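Local coordinates for protein 5,10-methylenetetrahydrofolate dehydrogenase (Bombyx mori, PDB 5ZF1) that probably oxidises 5,10-methylenetetrahydrofolate to 5,10-methenyltetrahydrofolate with NADP+ as cofactor, a step of folate-dependent one-carbon metabolism, at residues 84-89 / 112-117; 142-147 / 282-287. All coordinates share one frame; numbering follows the deposited sequence.

Contact 1. Residues 84-89 / 112-117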
ATOM      1  N   ASN B  84     -23.821   2.392  15.950  1.00 38.88           N
ATOM      2  CA  ASN B  84     -24.236   3.200  17.096  1.00 40.54           C
ATOM      3  C   ASN B  84     -23.050   3.924  17.725  1.00 36.96           C
ATOM      4  O   ASN B  84     -23.147   5.107  18.078  1.00 36.74           O
ATOM      5  CB  ASN B  84     -24.928   2.320  18.135  1.00 42.61           C
ATOM      6  CG  ASN B  84     -26.350   1.964  17.742  1.00 57.14           C
ATOM      7  OD1 ASN B  84     -26.704   1.982  16.561  1.00 61.09           O
ATOM      8  ND2 ASN B  84     -27.172   1.635  18.733  1.00 65.89           N
ATOM      9  N   LEU B  85     -21.929   3.220  17.902  1.00 35.81           N
ATOM     10  CA  LEU B  85     -20.728   3.865  18.429  1.00 31.28           C
ATOM     11  C   LEU B  85     -20.203   4.917  17.463  1.00 31.45           C
ATOM     12  O   LEU B  85     -19.680   5.955  17.896  1.00 29.01           O
ATOM     13  CB  LEU B  85     -19.661   2.810  18.717  1.00 36.28           C
ATOM     14  CG  LEU B  85     -19.992   1.813  19.829  1.00 37.09           C
ATOM     15  CD1 LEU B  85     -19.030   0.639  19.818  1.00 31.90           C
ATOM     16  CD2 LEU B  85     -19.960   2.512  21.188  1.00 34.28           C
ATOM     17  N   ASN B  86     -20.364   4.676  16.153  1.00 27.65           N
ATOM     18  CA  ASN B  86     -19.992   5.670  15.152  1.00 33.67           C
ATOM     19  C   ASN B  86     -20.737   6.981  15.371  1.00 32.19           C
ATOM     20  O   ASN B  86     -20.158   8.059  15.231  1.00 31.34           O
ATOM     21  CB  ASN B  86     -20.277   5.141  13.744  1.00 32.42           C
ATOM     22  CG  ASN B  86     -19.258   4.110  13.267  1.00 33.81           C
ATOM     23  OD1 ASN B  86     -18.167   3.966  13.831  1.00 28.58           O
ATOM     24  ND2 ASN B  86     -19.616   3.386  12.205  1.00 30.54           N
ATOM     25  N   GLU B  87     -22.022   6.912  15.718  1.00 36.23           N
ATOM     26  CA  GLU B  87     -22.840   8.112  15.848  1.00 36.93           C
ATOM     27  C   GLU B  87     -22.818   8.719  17.247  1.00 37.76           C
ATOM     28  O   GLU B  87     -23.432   9.768  17.458  1.00 39.07           O
ATOM     29  CB  GLU B  87     -24.283   7.810  15.436  1.00 38.76           C
ATOM     30  CG  GLU B  87     -24.399   7.235  14.038  1.00 46.76           C
ATOM     31  CD  GLU B  87     -25.768   6.647  13.752  1.00 55.65           C
ATOM     32  OE1 GLU B  87     -26.603   6.589  14.679  1.00 57.82           O
ATOM     33  OE2 GLU B  87     -26.010   6.243  12.595  1.00 57.68           O
ATOM     34  N   ASP B  88     -22.114   8.104  18.193  1.00 35.27           N
ATOM     35  CA  ASP B  88     -22.057   8.575  19.574  1.00 29.85           C
ATOM     36  C   ASP B  88     -20.880   9.536  19.736  1.00 36.44           C
ATOM     37  O   ASP B  88     -19.725   9.105  19.796  1.00 36.04           O
ATOM     38  CB  ASP B  88     -21.935   7.379  20.514  1.00 32.11           C
ATOM     39  CG  ASP B  88     -22.036   7.766  21.978  1.00 35.12           C
ATOM     40  OD1 ASP B  88     -21.869   8.962  22.303  1.00 35.08           O
ATOM     41  OD2 ASP B  88     -22.285   6.866  22.800  1.00 39.43           O
ATOM     42  N   ASN B  89     -21.182  10.835  19.850  1.00 32.62           N
ATOM     43  CA  ASN B  89     -20.155  11.870  19.969  1.00 36.51           C
ATOM     44  C   ASN B  89     -19.324  11.756  21.242  1.00 32.47           C
ATOM     45  O   ASN B  89     -18.296  12.433  21.349  1.00 33.89           O
ATOM     46  CB  ASN B  89     -20.795  13.256  19.918  1.00 39.21           C
ATOM     47  CG  ASN B  89     -21.105  13.708  18.501  1.00 56.16           C
ATOM     48  OD1 ASN B  89     -20.743  13.044  17.529  1.00 48.66           O
ATOM     49  ND2 ASN B  89     -21.779  14.850  18.381  1.00 54.16           N
ATOM     50  N   ALA B 112     -16.749  -1.098   8.645  1.00 28.91           N
ATOM     51  CA  ALA B 112     -17.917  -0.510   9.292  1.00 27.38           C
ATOM     52  C   ALA B 112     -17.540   0.541  10.322  1.00 29.01           C
ATOM     53  O   ALA B 112     -18.361   1.409  10.630  1.00 32.21           O
ATOM     54  CB  ALA B 112     -18.755  -1.599   9.969  1.00 34.43           C
ATOM     55  N   ILE B 113     -16.324   0.477  10.868  1.00 25.97           N
ATOM     56  CA  ILE B 113     -15.893   1.475  11.841  1.00 25.78           C
ATOM     57  C   ILE B 113     -15.616   2.787  11.128  1.00 29.03           C
ATOM     58  O   ILE B 113     -14.912   2.820  10.111  1.00 27.66           O
ATOM     59  CB  ILE B 113     -14.653   0.979  12.599  1.00 21.96           C
ATOM     60  CG1 ILE B 113     -14.948  -0.372  13.255  1.00 26.34           C
ATOM     61  CG2 ILE B 113     -14.203   2.017  13.627  1.00 25.12           C
ATOM     62  CD1 ILE B 113     -13.749  -0.992  13.962  1.00 26.67           C
ATOM     63  N   ALA B 114     -16.158   3.883  11.658  1.00 25.89           N
ATOM     64  CA  ALA B 114     -15.907   5.186  11.066  1.00 27.68           C
ATOM     65  C   ALA B 114     -14.396   5.425  10.982  1.00 26.84           C
ATOM     66  O   ALA B 114     -13.700   5.267  11.992  1.00 25.40           O
ATOM     67  CB  ALA B 114     -16.572   6.289  11.899  1.00 29.29           C
ATOM     68  N   PRO B 115     -13.857   5.780   9.811  1.00 26.20           N
ATOM     69  CA  PRO B 115     -12.397   5.950   9.706  1.00 24.90           C
ATOM     70  C   PRO B 115     -11.829   6.894  10.742  1.00 24.32           C
ATOM     71  O   PRO B 115     -10.720   6.668  11.240  1.00 26.23           O
ATOM     72  CB  PRO B 115     -12.211   6.500   8.284  1.00 28.69           C
ATOM     73  CG  PRO B 115     -13.389   5.974   7.527  1.00 23.86           C
ATOM     74  CD  PRO B 115     -14.533   5.938   8.506  1.00 28.19           C
ATOM     75  N   GLU B 116     -12.579   7.940  11.091  1.00 28.90           N
ATOM     76  CA  GLU B 116     -12.134   8.932  12.059  1.00 28.34           C
ATOM     77  C   GLU B 116     -11.991   8.371  13.470  1.00 26.62           C
ATOM     78  O   GLU B 116     -11.330   9.010  14.304  1.00 25.35           O
ATOM     79  CB  GLU B 116     -13.121  10.106  12.080  1.00 29.04           C
ATOM     80  CG  GLU B 116     -13.239  10.863  10.756  1.00 42.30           C
ATOM     81  CD  GLU B 116     -14.231  10.245   9.764  1.00 47.49           C
ATOM     82  OE1 GLU B 116     -14.869   9.210  10.076  1.00 40.63           O
ATOM     83  OE2 GLU B 116     -14.373  10.813   8.657  1.00 46.79           O
ATOM     84  N   LYS B 117     -12.616   7.226  13.755  1.00 22.21           N
ATOM     85  CA  LYS B 117     -12.556   6.552  15.053  1.00 24.19           C
ATOM     86  C   LYS B 117     -11.857   5.196  14.972  1.00 25.38           C
ATOM     87  O   LYS B 117     -11.898   4.425  15.931  1.00 21.58           O
ATOM     88  CB  LYS B 117     -13.967   6.370  15.628  1.00 26.36           C
ATOM     89  CG  LYS B 117     -14.822   7.634  15.644  1.00 24.14           C
ATOM     90  CD  LYS B 117     -16.157   7.368  16.351  1.00 26.82           C
ATOM     91  CE  LYS B 117     -17.033   8.607  16.382  1.00 29.11           C
ATOM     92  NZ  LYS B 117     -18.101   8.485  17.438  1.00 29.26           N
TER
HETATM   93  O   HOH W   1     -19.553  10.803  16.716  1.00 37.29           O
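Leu85 meets Lys117 through its carbonyl. Lys117 NZ donates to Leu85 O at 3.0 Å, in the carbonyl plane, and this oxygen also accepts from Asp88 N. The lysine chain reaches it fully extended beyond CG. At Asn86 both backbone and side chain take part. Lys117 NZ also donates to Asn86 O, at 3.0 Å, from well above that carbonyl plane. The Asn86 side-chain amide pairs with the backbone of the other segment. Asn86 ND2 donates to Ala112 O at 2.8 Å, almost exactly in the amide plane. Asn86 OD1 accepts from Ala114 N at 3.0 Å. This N-H points nearly straight at the oxygen (166°), but from above the plane of the side-chain carbonyl. These two bonds, with one from ND2 to Gln83 OE1, fix the rotation of the amide. Ala114 CB packs 3.4 Å from Asn86 OD1. Asp88 O lies 2.9 Å from Lys117 NZ. At Asn89 a water bridges OD1 to Lys117 NZ. Outside the segments, Val91 O also accepts from this ammonium, whose charge probably suits the helix dipole. The contact ties the loop after helix 106-112 to the end of helix 75-87, the helix of a beta-alpha-beta crossover from strand 63-69 past strand 34-40 to strand 93-96.

Contact 2. Residues 142-147 / 282-287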
ATOM      1  N   ALA B 142       2.610  -1.983  13.453  1.00 22.24           N
ATOM      2  CA  ALA B 142       3.532  -1.380  12.498  1.00 26.63           C
ATOM      3  C   ALA B 142       4.089  -0.072  13.040  1.00 25.59           C
ATOM      4  O   ALA B 142       5.292   0.199  12.943  1.00 25.00           O
ATOM      5  CB  ALA B 142       2.828  -1.163  11.151  1.00 25.94           C
ATOM      6  N   LEU B 143       3.234   0.748  13.643  1.00 22.67           N
ATOM      7  CA  LEU B 143       3.715   1.993  14.216  1.00 23.05           C
ATOM      8  C   LEU B 143       4.695   1.728  15.349  1.00 19.83           C
ATOM      9  O   LEU B 143       5.661   2.484  15.536  1.00 27.11           O
ATOM     10  CB  LEU B 143       2.518   2.826  14.691  1.00 29.86           C
ATOM     11  CG  LEU B 143       2.695   4.300  15.032  1.00 31.46           C
ATOM     12  CD1 LEU B 143       3.321   5.074  13.872  1.00 30.26           C
ATOM     13  CD2 LEU B 143       1.314   4.870  15.383  1.00 25.88           C
ATOM     14  N   ALA B 144       4.466   0.657  16.114  1.00 20.84           N
ATOM     15  CA  ALA B 144       5.372   0.302  17.203  1.00 22.14           C
ATOM     16  C   ALA B 144       6.765  -0.034  16.680  1.00 23.23           C
ATOM     17  O   ALA B 144       7.777   0.422  17.229  1.00 22.84           O
ATOM     18  CB  ALA B 144       4.799  -0.871  18.002  1.00 23.67           C
ATOM     19  N   VAL B 145       6.842  -0.855  15.629  1.00 19.33           N
ATOM     20  CA  VAL B 145       8.134  -1.165  15.018  1.00 22.02           C
ATOM     21  C   VAL B 145       8.841   0.103  14.573  1.00 25.01           C
ATOM     22  O   VAL B 145      10.026   0.310  14.867  1.00 25.06           O
ATOM     23  CB  VAL B 145       7.945  -2.137  13.840  1.00 23.19           C
ATOM     24  CG1 VAL B 145       9.247  -2.252  13.042  1.00 26.94           C
ATOM     25  CG2 VAL B 145       7.526  -3.453  14.376  1.00 18.49           C
ATOM     26  N   VAL B 146       8.129   0.969  13.847  1.00 23.79           N
ATOM     27  CA  VAL B 146       8.723   2.209  13.367  1.00 26.14           C
ATOM     28  C   VAL B 146       9.203   3.055  14.541  1.00 29.62           C
ATOM     29  O   VAL B 146      10.276   3.667  14.489  1.00 26.13           O
ATOM     30  CB  VAL B 146       7.713   2.967  12.483  1.00 28.65           C
ATOM     31  CG1 VAL B 146       8.080   4.445  12.372  1.00 38.37           C
ATOM     32  CG2 VAL B 146       7.643   2.333  11.118  1.00 35.31           C
ATOM     33  N   GLU B 147       8.432   3.078  15.628  1.00 31.93           N
ATOM     34  CA  GLU B 147       8.818   3.864  16.799  1.00 28.85           C
ATOM     35  C   GLU B 147      10.047   3.279  17.493  1.00 28.44           C
ATOM     36  O   GLU B 147      10.884   4.026  18.016  1.00 29.16           O
ATOM     37  CB  GLU B 147       7.633   3.963  17.764  1.00 34.28           C
ATOM     38  CG  GLU B 147       7.747   5.071  18.817  1.00 37.56           C
ATOM     39  CD  GLU B 147       7.817   6.484  18.233  1.00 45.54           C
ATOM     40  OE1 GLU B 147       7.252   6.742  17.146  1.00 41.41           O
ATOM     41  OE2 GLU B 147       8.437   7.350  18.882  1.00 50.67           O
ATOM     42  N   VAL B 282       0.342  -1.707  22.382  1.00 23.66           N
ATOM     43  CA  VAL B 282      -0.703  -1.121  23.215  1.00 23.35           C
ATOM     44  C   VAL B 282      -0.462   0.375  23.407  1.00 24.58           C
ATOM     45  O   VAL B 282      -1.402   1.178  23.341  1.00 22.90           O
ATOM     46  CB  VAL B 282      -0.792  -1.875  24.555  1.00 24.39           C
ATOM     47  CG1 VAL B 282      -1.642  -1.113  25.532  1.00 26.26           C
ATOM     48  CG2 VAL B 282      -1.405  -3.253  24.325  1.00 27.82           C
ATOM     49  N   ALA B 283       0.801   0.770  23.620  1.00 20.92           N
ATOM     50  CA  ALA B 283       1.132   2.191  23.732  1.00 22.22           C
ATOM     51  C   ALA B 283       0.785   2.934  22.451  1.00 25.88           C
ATOM     52  O   ALA B 283       0.294   4.065  22.493  1.00 21.09           O
ATOM     53  CB  ALA B 283       2.614   2.371  24.059  1.00 25.36           C
ATOM     54  N   MET B 284       1.025   2.309  21.295  1.00 22.44           N
ATOM     55  CA  MET B 284       0.664   2.965  20.044  1.00 22.70           C
ATOM     56  C   MET B 284      -0.841   3.032  19.836  1.00 20.19           C
ATOM     57  O   MET B 284      -1.324   3.979  19.205  1.00 24.35           O
ATOM     58  CB  MET B 284       1.341   2.257  18.870  1.00 28.76           C
ATOM     59  CG  MET B 284       2.833   2.448  18.839  1.00 26.02           C
ATOM     60  SD  MET B 284       3.301   4.170  18.709  1.00 38.57           S
ATOM     61  CE  MET B 284       3.922   4.370  20.347  1.00 26.51           C
ATOM     62  N   LEU B 285      -1.606   2.040  20.329  1.00 20.45           N
ATOM     63  CA  LEU B 285      -3.061   2.170  20.315  1.00 19.67           C
ATOM     64  C   LEU B 285      -3.503   3.393  21.110  1.00 22.31           C
ATOM     65  O   LEU B 285      -4.464   4.075  20.736  1.00 21.23           O
ATOM     66  CB  LEU B 285      -3.733   0.924  20.897  1.00 23.41           C
ATOM     67  CG  LEU B 285      -3.752  -0.358  20.063  1.00 30.74           C
ATOM     68  CD1 LEU B 285      -4.293  -1.517  20.889  1.00 33.90           C
ATOM     69  CD2 LEU B 285      -4.569  -0.147  18.787  1.00 25.07           C
ATOM     70  N   MET B 286      -2.823   3.667  22.224  1.00 23.43           N
ATOM     71  CA  MET B 286      -3.151   4.852  23.016  1.00 21.82           C
ATOM     72  C   MET B 286      -2.791   6.124  22.265  1.00 20.74           C
ATOM     73  O   MET B 286      -3.557   7.102  22.269  1.00 23.73           O
ATOM     74  CB  MET B 286      -2.427   4.783  24.365  1.00 21.47           C
ATOM     75  CG  MET B 286      -2.866   3.603  25.219  1.00 23.26           C
ATOM     76  SD  MET B 286      -4.652   3.497  25.453  1.00 28.98           S
ATOM     77  CE  MET B 286      -4.990   1.850  24.829  1.00 30.49           C
ATOM     78  N   HIS B 287      -1.626   6.128  21.608  1.00 19.46           N
ATOM     79  CA  HIS B 287      -1.272   7.229  20.724  1.00 20.14           C
ATOM     80  C   HIS B 287      -2.362   7.476  19.688  1.00 17.96           C
ATOM     81  O   HIS B 287      -2.744   8.626  19.422  1.00 20.30           O
ATOM     82  CB  HIS B 287       0.066   6.934  20.039  1.00 23.85           C
ATOM     83  CG  HIS B 287       0.375   7.859  18.904  1.00 27.43           C
ATOM     84  ND1 HIS B 287       0.008   7.590  17.602  1.00 31.11           N
ATOM     85  CD2 HIS B 287       0.964   9.078  18.884  1.00 27.47           C
ATOM     86  CE1 HIS B 287       0.398   8.585  16.825  1.00 28.11           C
ATOM     87  NE2 HIS B 287       0.976   9.502  17.578  1.00 34.44           N
TER
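Met284 lies against Leu143, Ala144 and Glu147, and its bent side chain decides which atom meets which. Met284 CG stands beside its own backbone N (chi1 -69°). The chain bends again at chi2 and chi3, which brings the methyl round to Glu147. Met284 CG lies 3.6 Å from Ala144 N, against the backbone of the facing helix, and also touches Ala144 CB. The sulfur then comes up to the leucine branch point, with Met284 SD 3.7 Å from Leu143 CG; these side chains cross at about a right angle. Met284 CE is 4.2 Å from Glu147 CG. The two helical segments cross close to perpendicular, at 104°, with their axes 8.9 Å apart. This joins helix 140-151 of the NAD(P)-binding domain, which has a Rossmann-type fold, to the long C-terminal helix 277-298. That helix also packs on helix 44-60 of the catalytic domain, and Met284 touches Ile14 of helix 7-26. Leu143 carries CG anti to the backbone N (chi1 -166°), and CD2 extends to the histidine. Leu143 CD2 lies 3.7 Å from His287 ND1, approaching the ring obliquely. Glu147 also has CG anti to its N; its chain bends at chi2, and its carboxylate forms a salt bridge with Arg151.

Overall arrangement
From the N terminus, the chain first builds much of the catalytic domain. Contact 1 then closes a short loop of 22 residues after helix 75-87, holding strand 93-96 and most of helix 106-112. Contact 2 opens afterwards, so the two are in series and neither nest nor cross. It closes a far longer loop of 134 residues, which takes in most of the six-stranded parallel sheet before helix 277-298 returns. Contact 1 ties parts of the catalytic domain together, towards the outside of the chain. Contact 2, near the centre of the chain, ties helix 140-151 to the C-terminal helix 277-298, beside catalytic-domain helices. Their centres are about 21 Å apart, and their nearest atoms about 9 Å.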